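PDB 3E0X: lipase-esterase related protein from Clostridium acetobutylicum, which is of unknown function but is probably a hydrolase of the alpha/beta hydrolase fold, related to lipases and esterases. Local coordinates for residues K131-Q136 with D171-K176. Numbering follows the deposited sequence.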
loop_
_atom_site.group_PDB
_atom_site.type_symbol
_atom_site.label_atom_id
_atom_site.label_comp_id
_atom_site.label_asym_id
_atom_site.label_seq_id
_atom_site.Cartn_x
_atom_site.Cartn_y
_atom_site.Cartn_z
ATOM N N LYS A 131 -10.632 -20.632 -2.235
ATOM C CA LYS A 131 -11.034 -20.301 -3.608
ATOM C C LYS A 131 -9.861 -19.742 -4.402
ATOM O O LYS A 131 -9.654 -20.136 -5.552
ATOM C CB LYS A 131 -12.225 -19.336 -3.645
ATOM C CG LYS A 131 -13.501 -19.962 -3.067
ATOM C CD LYS A 131 -14.567 -18.918 -2.770
ATOM C CE LYS A 131 -15.718 -19.486 -1.920
ATOM N NZ LYS A 131 -16.705 -18.442 -1.565
ATOM N N ILE A 132 -9.095 -18.829 -3.796
ATOM C CA ILE A 132 -7.947 -18.215 -4.457
ATOM C C ILE A 132 -6.950 -19.308 -4.876
ATOM O O ILE A 132 -6.415 -19.282 -5.998
ATOM C CB ILE A 132 -7.257 -17.176 -3.512
ATOM C CG1 ILE A 132 -8.129 -15.917 -3.302
ATOM C CG2 ILE A 132 -5.835 -16.755 -4.022
ATOM C CD1 ILE A 132 -8.436 -15.137 -4.561
ATOM N N TYR A 133 -6.675 -20.247 -3.967
ATOM C CA TYR A 133 -5.780 -21.366 -4.294
ATOM C C TYR A 133 -6.301 -22.226 -5.428
ATOM O O TYR A 133 -5.507 -22.914 -6.103
ATOM C CB TYR A 133 -5.488 -22.258 -3.086
ATOM C CG TYR A 133 -4.664 -21.566 -2.046
ATOM C CD1 TYR A 133 -3.541 -20.813 -2.406
ATOM C CD2 TYR A 133 -5.001 -21.663 -0.696
ATOM C CE1 TYR A 133 -2.788 -20.181 -1.470
ATOM C CE2 TYR A 133 -4.252 -21.011 0.258
ATOM C CZ TYR A 133 -3.131 -20.279 -0.147
ATOM O OH TYR A 133 -2.346 -19.625 0.758
ATOM N N HIS A 134 -7.619 -22.173 -5.652
ATOM C CA HIS A 134 -8.245 -22.897 -6.776
ATOM C C HIS A 134 -8.498 -21.991 -7.989
ATOM O O HIS A 134 -9.250 -22.339 -8.902
ATOM C CB HIS A 134 -9.502 -23.635 -6.319
ATOM C CG HIS A 134 -9.192 -24.818 -5.465
ATOM N ND1 HIS A 134 -8.835 -24.709 -4.137
ATOM C CD2 HIS A 134 -9.166 -26.144 -5.753
ATOM C CE1 HIS A 134 -8.584 -25.914 -3.651
ATOM N NE2 HIS A 134 -8.785 -26.801 -4.606
ATOM N N ASN A 135 -7.826 -20.842 -7.964
ATOM C CA ASN A 135 -7.794 -19.877 -9.048
ATOM C C ASN A 135 -9.144 -19.216 -9.285
ATOM O O ASN A 135 -9.454 -18.801 -10.409
ATOM C CB ASN A 135 -7.236 -20.500 -10.326
ATOM C CG ASN A 135 -6.337 -19.530 -11.083
ATOM O OD1 ASN A 135 -6.780 -18.874 -12.023
ATOM N ND2 ASN A 135 -5.087 -19.411 -10.650
ATOM N N GLN A 136 -9.896 -19.047 -8.196
ATOM C CA GLN A 136 -11.225 -18.440 -8.265
ATOM C C GLN A 136 -11.280 -17.243 -7.338
ATOM O O GLN A 136 -10.946 -17.355 -6.151
ATOM C CB GLN A 136 -12.312 -19.449 -7.853
ATOM C CG GLN A 136 -12.407 -20.721 -8.739
ATOM C CD GLN A 136 -12.478 -20.426 -10.246
ATOM O OE1 GLN A 136 -13.237 -19.553 -10.698
ATOM N NE2 GLN A 136 -11.671 -21.153 -11.029
ATOM N N ASP A 171 -1.383 -11.688 -6.130
ATOM C CA ASP A 171 -1.094 -10.771 -5.039
ATOM C C ASP A 171 -1.645 -11.274 -3.705
ATOM O O ASP A 171 -0.987 -11.109 -2.671
ATOM C CB ASP A 171 -1.631 -9.383 -5.363
ATOM C CG ASP A 171 -0.855 -8.689 -6.476
ATOM O OD1 ASP A 171 0.246 -9.165 -6.848
ATOM O OD2 ASP A 171 -1.344 -7.635 -6.958
ATOM N N LEU A 172 -2.839 -11.885 -3.700
ATOM C CA LEU A 172 -3.387 -12.417 -2.437
ATOM C C LEU A 172 -2.577 -13.605 -1.930
ATOM O O LEU A 172 -2.398 -13.761 -0.718
ATOM C CB LEU A 172 -4.864 -12.793 -2.582
ATOM C CG LEU A 172 -5.814 -11.600 -2.705
ATOM C CD1 LEU A 172 -7.212 -12.039 -3.126
ATOM C CD2 LEU A 172 -5.849 -10.753 -1.433
ATOM N N ILE A 173 -2.054 -14.419 -2.851
ATOM C CA ILE A 173 -1.145 -15.499 -2.460
ATOM C C ILE A 173 0.140 -14.901 -1.862
ATOM O O ILE A 173 0.618 -15.376 -0.814
ATOM C CB ILE A 173 -0.845 -16.463 -3.657
ATOM C CG1 ILE A 173 -2.134 -17.226 -4.016
ATOM C CG2 ILE A 173 0.326 -17.380 -3.331
ATOM C CD1 ILE A 173 -2.084 -18.043 -5.320
ATOM N N ALA A 174 0.681 -13.849 -2.498
ATOM C CA ALA A 174 1.874 -13.179 -1.943
ATOM C C ALA A 174 1.575 -12.685 -0.522
ATOM O O ALA A 174 2.420 -12.825 0.398
ATOM C CB ALA A 174 2.303 -12.023 -2.845
ATOM N N CYS A 175 0.355 -12.162 -0.322
ATOM C CA CYS A 175 -0.004 -11.678 1.019
ATOM C C CYS A 175 -0.126 -12.793 2.033
ATOM O O CYS A 175 0.300 -12.638 3.184
ATOM C CB CYS A 175 -1.305 -10.887 0.975
ATOM S SG CYS A 175 -1.109 -9.263 0.198
ATOM N N LYS A 176 -0.688 -13.929 1.620
ATOM C CA LYS A 176 -0.814 -15.042 2.546
ATOM C C LYS A 176 0.574 -15.610 2.926
ATOM O O LYS A 176 0.744 -16.142 4.029
ATOM C CB LYS A 176 -1.723 -16.133 1.979
ATOM C CG LYS A 176 -1.817 -17.319 2.912
ATOM C CD LYS A 176 -2.972 -18.246 2.641
ATOM C CE LYS A 176 -2.850 -19.413 3.626
ATOM N NZ LYS A 176 -3.274 -20.720 3.075
#
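I132 meets two neighbouring residues of helix 165-177 with two different branches, a compact example of how a beta-branched side chain joins two helices. Its CD1 reaches L172 CD1 at 3.6 Å, the two side chains crossing at about a right angle. With CG1 anti to the carbonyl carbon (chi1 -70°), CG2 falls anti to the backbone N and lies 3.7 Å from I173 CG1, where the two isoleucines run past one another in opposite directions. I173 CG1 also serves Y133, whose ring carbon CE1 sits 4.0 Å away in an oblique approach. Further out, in the one Y133 conformer considered, K176 crosses the end of the tyrosine and its NZ is placed to donate to Y133 OH, but that OH lies implausibly close to K176 CD, so the bond is doubtful. Beyond Y133, a Schellman motif ends helix 126-133. The contact joins this helix end to helix 165-177 in the region inserted between strands 109-115 and 191-196, and the L172 side chain lies about 5 Å from the bound ortho-xylene. Apolar contacts of I132 with L172 and I173 thus hold the two helices together, while the two conformers of Y133 are consistent with a mobile, exposed edge that adds little fixed geometry.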